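Local coordinates for DNA polymerase (Pyrobaculum calidifontis, PDB 5MDN), which probably catalyses DNA-directed DNA synthesis, adding deoxyribonucleotides to a growing DNA strand with release of diphosphate, as a family B polymerase, at residues Val228-Asn233 and Lys291-Val296; Glu660-Leu665 and Tyr745-Gln750. One frame throughout, in Å; residues are numbered along the deposited sequence.

Followed from the N terminus, the chain first enters interaction 1, in the exonuclease domain, where strand 226-229 runs out toward helix 232-247. It returns after 57 intervening residues at the start of helix 293-299, so this contact closes a loop within one domain. The chain then passes through the catalytic core of the polymerase before interaction 2 opens on helix 647-666 and closes, after 79 more residues, on helix 743-756. The two closures follow in series, neither enclosing nor crossing the other. Their centres lie 32 Å apart and their nearest atoms about 14 Å apart, one contact joining the end of an inner sheet strand to a helix start, the other pairing two C-terminal helices.

Interaction 1: residues Val228-Asn233 and Lys291-Val296; sequences VGYNSN and KTLDRV
Y230 and L293 mark the closest backbone approach, with 6.9 Å between the CA of Y230 and the CA of L293. Y230 directly follows strand 226-229, while L293 opens helix 293-299 behind its N-cap residue T292. The Y230 side chain spans the gap. With CG anti to the backbone N (chi1 -160°), the ring reaches across to the turn before the helix, and its OH donates to the carbonyl O of K291 at 2.8 Å. The hydroxyl sits well above that carbonyl's plane, while the oxygen lies in the plane of the ring, at its edge. L293 covers one ring face in a CH-pi contact: its CB is 4.0 Å from the centroid of the Y230 ring, 12° off the normal, and L293 CD1 lies against CD2 of Y230, on the rim. The setting is the RNase H-like exonuclease fold, where Y230 starts the Exo II motif of family B polymerases, which runs on to D236; D236 and, beside L293, D169 belong to a magnesium site whose metal they do not hold here. V296, one turn further along, brings CG2 to 3.5 Å from the Y230 OH, and both residues also touch V282 of helix 278-282. A leucine in place of Y230 would probably leave the K291 carbonyl without its hydroxyl donor and strip L293 of the ring face it lies on. At the helix start, T292 OG1 donates to D294 OD1 at 2.9 Å from above the carboxylate plane, and also accepts NH1 of R295 at 2.9 Å, nearly in the guanidinium plane.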
ATOM      1  N   VAL A 228      -4.775  14.649   2.712  1.00 50.24           N
ATOM      2  CA  VAL A 228      -5.001  13.505   1.839  1.00 52.90           C
ATOM      3  C   VAL A 228      -4.878  13.947   0.389  1.00 52.05           C
ATOM      4  O   VAL A 228      -5.321  15.040   0.018  1.00 55.19           O
ATOM      5  CB  VAL A 228      -6.376  12.854   2.091  1.00 56.09           C
ATOM      6  CG1 VAL A 228      -6.248  11.714   3.090  1.00 58.33           C
ATOM      7  CG2 VAL A 228      -7.369  13.893   2.585  1.00 57.30           C
ATOM      8  N   GLY A 229      -4.263  13.092  -0.426  1.00 49.77           N
ATOM      9  CA  GLY A 229      -4.196  13.291  -1.858  1.00 51.51           C
ATOM     10  C   GLY A 229      -4.171  11.943  -2.540  1.00 52.03           C
ATOM     11  O   GLY A 229      -4.088  10.896  -1.892  1.00 53.88           O
ATOM     12  N   TYR A 230      -4.245  11.974  -3.866  1.00 56.99           N
ATOM     13  CA  TYR A 230      -4.138  10.770  -4.678  1.00 54.00           C
ATOM     14  C   TYR A 230      -2.837  10.840  -5.465  1.00 52.40           C
ATOM     15  O   TYR A 230      -2.663  11.727  -6.307  1.00 53.98           O
ATOM     16  CB  TYR A 230      -5.339  10.614  -5.610  1.00 54.67           C
ATOM     17  CG  TYR A 230      -5.523   9.195  -6.094  1.00 54.89           C
ATOM     18  CD1 TYR A 230      -4.874   8.736  -7.233  1.00 55.01           C
ATOM     19  CD2 TYR A 230      -6.335   8.307  -5.401  1.00 55.29           C
ATOM     20  CE1 TYR A 230      -5.036   7.434  -7.671  1.00 55.38           C
ATOM     21  CE2 TYR A 230      -6.504   7.005  -5.832  1.00 55.01           C
ATOM     22  CZ  TYR A 230      -5.852   6.574  -6.968  1.00 55.12           C
ATOM     23  OH  TYR A 230      -6.014   5.279  -7.402  1.00 55.61           O
ATOM     24  N   ASN A 231      -1.922   9.911  -5.177  1.00 52.66           N
ATOM     25  CA  ASN A 231      -0.555   9.942  -5.696  1.00 51.37           C
ATOM     26  C   ASN A 231       0.160  11.231  -5.297  1.00 52.69           C
ATOM     27  O   ASN A 231       0.983  11.761  -6.050  1.00 54.65           O
ATOM     28  CB  ASN A 231      -0.526   9.751  -7.216  1.00 50.23           C
ATOM     29  CG  ASN A 231       0.807   9.222  -7.712  1.00 52.42           C
ATOM     30  OD1 ASN A 231       1.435   8.381  -7.065  1.00 53.17           O
ATOM     31  ND2 ASN A 231       1.245   9.711  -8.866  1.00 54.03           N
ATOM     32  N   SER A 232      -0.158  11.747  -4.106  1.00 51.99           N
ATOM     33  CA  SER A 232       0.478  12.971  -3.630  1.00 50.56           C
ATOM     34  C   SER A 232       1.958  12.754  -3.346  1.00 49.97           C
ATOM     35  O   SER A 232       2.780  13.642  -3.600  1.00 53.35           O
ATOM     36  CB  SER A 232      -0.241  13.483  -2.383  1.00 52.49           C
ATOM     37  OG  SER A 232      -0.232  12.515  -1.349  1.00 51.64           O
ATOM     38  N   ASN A 233       2.319  11.585  -2.815  1.00 49.92           N
ATOM     39  CA  ASN A 233       3.730  11.275  -2.610  1.00 51.23           C
ATOM     40  C   ASN A 233       4.445  11.031  -3.934  1.00 52.09           C
ATOM     41  O   ASN A 233       5.639  11.326  -4.055  1.00 51.79           O
ATOM     42  CB  ASN A 233       3.881  10.059  -1.695  1.00 51.13           C
ATOM     43  CG  ASN A 233       3.496  10.354  -0.256  1.00 51.11           C
ATOM     44  OD1 ASN A 233       3.524  11.503   0.186  1.00 50.45           O
ATOM     45  ND2 ASN A 233       3.138   9.311   0.485  1.00 51.50           N
ATOM     46  N   LYS A 291      -6.627   1.410 -11.369  1.00 70.69           N
ATOM     47  CA  LYS A 291      -6.262   2.195 -10.187  1.00 66.87           C
ATOM     48  C   LYS A 291      -6.034   3.675 -10.493  1.00 62.65           C
ATOM     49  O   LYS A 291      -5.193   4.317  -9.862  1.00 62.21           O
ATOM     50  CB  LYS A 291      -5.035   1.603  -9.484  1.00 67.30           C
ATOM     51  CG  LYS A 291      -5.225   0.161  -9.050  1.00 69.02           C
ATOM     52  CD  LYS A 291      -3.988  -0.388  -8.371  1.00 72.00           C
ATOM     53  CE  LYS A 291      -4.262  -1.757  -7.772  1.00 70.71           C
ATOM     54  NZ  LYS A 291      -4.415  -2.802  -8.823  1.00 69.93           N
ATOM     55  N   THR A 292      -6.763   4.235 -11.454  1.00 60.93           N
ATOM     56  CA  THR A 292      -6.830   5.685 -11.563  1.00 60.92           C
ATOM     57  C   THR A 292      -7.871   6.226 -10.586  1.00 61.85           C
ATOM     58  O   THR A 292      -8.779   5.513 -10.152  1.00 63.92           O
ATOM     59  CB  THR A 292      -7.169   6.122 -12.990  1.00 62.57           C
ATOM     60  OG1 THR A 292      -8.445   5.595 -13.368  1.00 64.74           O
ATOM     61  CG2 THR A 292      -6.107   5.631 -13.965  1.00 61.96           C
ATOM     62  N   LEU A 293      -7.714   7.504 -10.223  1.00 58.37           N
ATOM     63  CA  LEU A 293      -8.616   8.126  -9.253  1.00 59.57           C
ATOM     64  C   LEU A 293     -10.076   7.983  -9.668  1.00 60.82           C
ATOM     65  O   LEU A 293     -10.934   7.633  -8.850  1.00 57.12           O
ATOM     66  CB  LEU A 293      -8.255   9.601  -9.069  1.00 59.52           C
ATOM     67  CG  LEU A 293      -9.180  10.438  -8.178  1.00 60.20           C
ATOM     68  CD1 LEU A 293      -9.429   9.759  -6.835  1.00 60.69           C
ATOM     69  CD2 LEU A 293      -8.612  11.834  -7.972  1.00 60.67           C
ATOM     70  N   ASP A 294     -10.378   8.249 -10.941  1.00 64.00           N
ATOM     71  CA  ASP A 294     -11.766   8.210 -11.395  1.00 66.68           C
ATOM     72  C   ASP A 294     -12.340   6.799 -11.323  1.00 69.45           C
ATOM     73  O   ASP A 294     -13.510   6.616 -10.966  1.00 70.39           O
ATOM     74  CB  ASP A 294     -11.868   8.760 -12.818  1.00 66.51           C
ATOM     75  CG  ASP A 294     -10.926   8.064 -13.779  1.00 68.83           C
ATOM     76  OD1 ASP A 294      -9.696   8.149 -13.573  1.00 72.60           O
ATOM     77  OD2 ASP A 294     -11.413   7.433 -14.741  1.00 68.24           O
ATOM     78  N   ARG A 295     -11.536   5.789 -11.660  1.00 67.96           N
ATOM     79  CA  ARG A 295     -12.038   4.420 -11.665  1.00 66.14           C
ATOM     80  C   ARG A 295     -12.080   3.814 -10.266  1.00 65.13           C
ATOM     81  O   ARG A 295     -12.967   3.003  -9.978  1.00 60.60           O
ATOM     82  CB  ARG A 295     -11.194   3.561 -12.605  1.00 65.22           C
ATOM     83  CG  ARG A 295     -11.319   3.979 -14.065  1.00 69.29           C
ATOM     84  CD  ARG A 295     -10.451   3.130 -14.973  1.00 74.71           C
ATOM     85  NE  ARG A 295     -10.546   3.534 -16.372  1.00 78.87           N
ATOM     86  CZ  ARG A 295      -9.833   4.515 -16.915  1.00 85.92           C
ATOM     87  NH1 ARG A 295      -8.966   5.194 -16.175  1.00 86.96           N
ATOM     88  NH2 ARG A 295      -9.981   4.814 -18.199  1.00 87.97           N
ATOM     89  N   VAL A 296     -11.141   4.182  -9.391  1.00 58.64           N
ATOM     90  CA  VAL A 296     -11.224   3.751  -8.000  1.00 58.23           C
ATOM     91  C   VAL A 296     -12.401   4.426  -7.307  1.00 57.91           C
ATOM     92  O   VAL A 296     -13.102   3.808  -6.496  1.00 57.39           O
ATOM     93  CB  VAL A 296      -9.898   4.030  -7.269  1.00 57.23           C
ATOM     94  CG1 VAL A 296     -10.025   3.714  -5.786  1.00 56.37           C
ATOM     95  CG2 VAL A 296      -8.779   3.217  -7.882  1.00 57.17           C
TER

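Interaction 2: residues Glu660-Leu665 and Tyr745-Gln750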
ATOM      1  N   GLU A 660     -17.649  -4.067 -35.316  1.00 80.81           N
ATOM      2  CA  GLU A 660     -18.184  -2.709 -35.380  1.00 84.05           C
ATOM      3  C   GLU A 660     -17.119  -1.661 -35.071  1.00 87.45           C
ATOM      4  O   GLU A 660     -17.110  -0.585 -35.680  1.00 86.71           O
ATOM      5  CB  GLU A 660     -19.374  -2.559 -34.434  1.00 86.88           C
ATOM      6  CG  GLU A 660     -20.670  -3.123 -34.988  1.00 91.28           C
ATOM      7  CD  GLU A 660     -21.809  -3.060 -33.991  1.00 94.66           C
ATOM      8  OE1 GLU A 660     -21.584  -2.588 -32.856  1.00 98.19           O
ATOM      9  OE2 GLU A 660     -22.934  -3.473 -34.346  1.00 98.86           O
ATOM     10  N   VAL A 661     -16.220  -1.945 -34.125  1.00 92.87           N
ATOM     11  CA  VAL A 661     -15.145  -0.996 -33.845  1.00 93.56           C
ATOM     12  C   VAL A 661     -14.232  -0.869 -35.058  1.00 96.20           C
ATOM     13  O   VAL A 661     -13.797   0.233 -35.412  1.00 99.16           O
ATOM     14  CB  VAL A 661     -14.373  -1.387 -32.566  1.00 91.25           C
ATOM     15  CG1 VAL A 661     -13.757  -2.768 -32.680  1.00 90.15           C
ATOM     16  CG2 VAL A 661     -13.303  -0.348 -32.251  1.00 92.62           C
ATOM     17  N   VAL A 662     -13.922  -1.992 -35.715  1.00 99.94           N
ATOM     18  CA  VAL A 662     -13.109  -1.948 -36.927  1.00100.13           C
ATOM     19  C   VAL A 662     -13.852  -1.201 -38.028  1.00100.87           C
ATOM     20  O   VAL A 662     -13.247  -0.474 -38.826  1.00 98.16           O
ATOM     21  CB  VAL A 662     -12.723  -3.376 -37.362  1.00 99.09           C
ATOM     22  CG1 VAL A 662     -12.074  -3.364 -38.736  1.00 99.20           C
ATOM     23  CG2 VAL A 662     -11.788  -4.006 -36.342  1.00 98.28           C
ATOM     24  N   GLU A 663     -15.179  -1.357 -38.077  1.00 97.49           N
ATOM     25  CA  GLU A 663     -15.982  -0.682 -39.093  1.00102.81           C
ATOM     26  C   GLU A 663     -15.897   0.835 -38.944  1.00106.08           C
ATOM     27  O   GLU A 663     -15.604   1.548 -39.911  1.00110.00           O
ATOM     28  CB  GLU A 663     -17.433  -1.173 -39.014  1.00101.92           C
ATOM     29  CG  GLU A 663     -18.329  -0.725 -40.164  1.00 97.85           C
ATOM     30  CD  GLU A 663     -18.993   0.614 -39.908  1.00 96.01           C
ATOM     31  OE1 GLU A 663     -18.928   1.098 -38.758  1.00 93.65           O
ATOM     32  OE2 GLU A 663     -19.568   1.188 -40.857  1.00 95.85           O
ATOM     33  N   ARG A 664     -16.149   1.354 -37.736  1.00109.12           N
ATOM     34  CA  ARG A 664     -15.995   2.792 -37.534  1.00105.21           C
ATOM     35  C   ARG A 664     -14.539   3.225 -37.621  1.00100.20           C
ATOM     36  O   ARG A 664     -14.265   4.394 -37.909  1.00 97.10           O
ATOM     37  CB  ARG A 664     -16.531   3.240 -36.171  1.00103.08           C
ATOM     38  CG  ARG A 664     -15.703   2.752 -35.001  1.00103.63           C
ATOM     39  CD  ARG A 664     -15.987   3.555 -33.746  1.00101.15           C
ATOM     40  NE  ARG A 664     -15.177   3.097 -32.622  1.00100.39           N
ATOM     41  CZ  ARG A 664     -13.976   3.587 -32.335  1.00100.00           C
ATOM     42  NH1 ARG A 664     -13.453   4.540 -33.095  1.00 99.80           N
ATOM     43  NH2 ARG A 664     -13.296   3.125 -31.294  1.00 99.03           N
ATOM     44  N   LEU A 665     -13.599   2.310 -37.369  1.00 98.77           N
ATOM     45  CA  LEU A 665     -12.188   2.672 -37.414  1.00103.18           C
ATOM     46  C   LEU A 665     -11.718   2.842 -38.850  1.00112.01           C
ATOM     47  O   LEU A 665     -10.947   3.761 -39.152  1.00112.32           O
ATOM     48  CB  LEU A 665     -11.353   1.613 -36.690  1.00103.53           C
ATOM     49  CG  LEU A 665      -9.940   1.967 -36.224  1.00102.97           C
ATOM     50  CD1 LEU A 665      -9.953   3.224 -35.373  1.00104.76           C
ATOM     51  CD2 LEU A 665      -9.327   0.801 -35.460  1.00104.42           C
ATOM     52  N   TYR A 745      -2.596  -1.077 -39.108  1.00124.42           N
ATOM     53  CA  TYR A 745      -1.819  -1.394 -37.914  1.00124.11           C
ATOM     54  C   TYR A 745      -2.734  -1.624 -36.716  1.00130.92           C
ATOM     55  O   TYR A 745      -2.627  -2.645 -36.024  1.00133.11           O
ATOM     56  CB  TYR A 745      -0.836  -0.255 -37.628  1.00119.31           C
ATOM     57  CG  TYR A 745       0.099  -0.474 -36.453  1.00113.49           C
ATOM     58  CD1 TYR A 745      -0.322  -0.263 -35.144  1.00111.63           C
ATOM     59  CD2 TYR A 745       1.426  -0.827 -36.662  1.00113.57           C
ATOM     60  CE1 TYR A 745       0.538  -0.450 -34.077  1.00112.41           C
ATOM     61  CE2 TYR A 745       2.297  -1.001 -35.603  1.00116.13           C
ATOM     62  CZ  TYR A 745       1.847  -0.817 -34.313  1.00113.61           C
ATOM     63  OH  TYR A 745       2.710  -0.998 -33.256  1.00105.96           O
ATOM     64  N   TYR A 746      -3.645  -0.682 -36.458  1.00121.97           N
ATOM     65  CA  TYR A 746      -4.443  -0.720 -35.238  1.00119.99           C
ATOM     66  C   TYR A 746      -5.497  -1.819 -35.234  1.00115.87           C
ATOM     67  O   TYR A 746      -5.923  -2.237 -34.154  1.00117.08           O
ATOM     68  CB  TYR A 746      -5.101   0.642 -35.011  1.00120.70           C
ATOM     69  CG  TYR A 746      -4.139   1.670 -34.465  1.00125.66           C
ATOM     70  CD1 TYR A 746      -3.071   1.285 -33.667  1.00127.35           C
ATOM     71  CD2 TYR A 746      -4.286   3.020 -34.755  1.00124.69           C
ATOM     72  CE1 TYR A 746      -2.181   2.212 -33.165  1.00123.35           C
ATOM     73  CE2 TYR A 746      -3.398   3.957 -34.258  1.00122.73           C
ATOM     74  CZ  TYR A 746      -2.348   3.546 -33.462  1.00121.29           C
ATOM     75  OH  TYR A 746      -1.459   4.468 -32.961  1.00117.74           O
ATOM     76  N   ILE A 747      -5.922  -2.307 -36.398  1.00118.04           N
ATOM     77  CA  ILE A 747      -6.831  -3.451 -36.420  1.00114.00           C
ATOM     78  C   ILE A 747      -6.071  -4.760 -36.253  1.00113.48           C
ATOM     79  O   ILE A 747      -6.509  -5.653 -35.518  1.00115.94           O
ATOM     80  CB  ILE A 747      -7.682  -3.445 -37.704  1.00111.18           C
ATOM     81  CG1 ILE A 747      -8.747  -2.351 -37.621  1.00112.21           C
ATOM     82  CG2 ILE A 747      -8.325  -4.804 -37.939  1.00109.91           C
ATOM     83  CD1 ILE A 747      -8.592  -1.262 -38.635  1.00112.17           C
ATOM     84  N   GLU A 748      -4.912  -4.887 -36.898  1.00117.59           N
ATOM     85  CA  GLU A 748      -4.293  -6.202 -37.017  1.00122.55           C
ATOM     86  C   GLU A 748      -3.509  -6.617 -35.777  1.00127.35           C
ATOM     87  O   GLU A 748      -3.622  -7.768 -35.344  1.00130.47           O
ATOM     88  CB  GLU A 748      -3.381  -6.249 -38.243  1.00124.14           C
ATOM     89  CG  GLU A 748      -4.119  -6.174 -39.567  1.00122.97           C
ATOM     90  CD  GLU A 748      -3.180  -6.213 -40.753  1.00121.78           C
ATOM     91  OE1 GLU A 748      -1.949  -6.244 -40.533  1.00119.95           O
ATOM     92  OE2 GLU A 748      -3.673  -6.205 -41.903  1.00120.11           O
ATOM     93  N   LYS A 749      -2.714  -5.732 -35.177  1.00118.66           N
ATOM     94  CA  LYS A 749      -1.797  -6.206 -34.147  1.00124.10           C
ATOM     95  C   LYS A 749      -2.165  -5.792 -32.727  1.00127.93           C
ATOM     96  O   LYS A 749      -1.390  -6.076 -31.812  1.00125.34           O
ATOM     97  CB  LYS A 749      -0.358  -5.786 -34.465  1.00123.70           C
ATOM     98  CG  LYS A 749      -0.087  -4.304 -34.599  1.00119.03           C
ATOM     99  CD  LYS A 749       1.321  -4.112 -35.145  1.00118.17           C
ATOM    100  CE  LYS A 749       2.383  -4.665 -34.201  1.00116.64           C
ATOM    101  NZ  LYS A 749       2.565  -3.810 -32.994  1.00113.28           N
ATOM    102  N   GLN A 750      -3.321  -5.153 -32.502  1.00119.97           N
ATOM    103  CA  GLN A 750      -3.766  -4.934 -31.124  1.00119.03           C
ATOM    104  C   GLN A 750      -5.271  -5.030 -30.892  1.00105.23           C
ATOM    105  O   GLN A 750      -5.685  -5.720 -29.955  1.00103.87           O
ATOM    106  CB  GLN A 750      -3.226  -3.636 -30.526  1.00125.87           C
ATOM    107  CG  GLN A 750      -1.921  -3.941 -29.829  1.00126.30           C
ATOM    108  CD  GLN A 750      -1.992  -5.307 -29.126  1.00126.26           C
ATOM    109  OE1 GLN A 750      -2.877  -5.559 -28.304  1.00130.26           O
ATOM    110  NE2 GLN A 750      -1.072  -6.203 -29.478  1.00125.09           N
TER
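V662 and I747 meet where two nearly antiparallel helices pack, their local axes 10.7 Å apart and inclined at 154°. I747 is the central side chain of the contact. Its CG1 lies beside the backbone N and anti to the carbonyl carbon (chi1 -74°), which brings it up against both methyls of V662: CG1 of I747 is 3.7 Å from V662 CG1 and likewise from V662 CG2. Its tip runs on to L665, with CD1 of I747 3.9 Å from L665 CD2; here the two side chains lie alongside each other, pointing opposite ways. Contact thins toward Y746, whose CB is 4.3 Å from L665 CD2 and whose ring then leads away to V717 and L675. No hydrogen bond joins the segments, and the packing is purely apolar. By contrast, E660, E663 and E748 lie on exposed surfaces and take no part in it. Also clear of the interface, K749 donates from NZ to the OH of Y745 at 2.8 Å, its CD lying over the rim of that ring. Such apolar pairing of near-antiparallel helices, away from the metal-binding aspartates, is consistent with the largely helical thumb at the C-terminal end of family B polymerases.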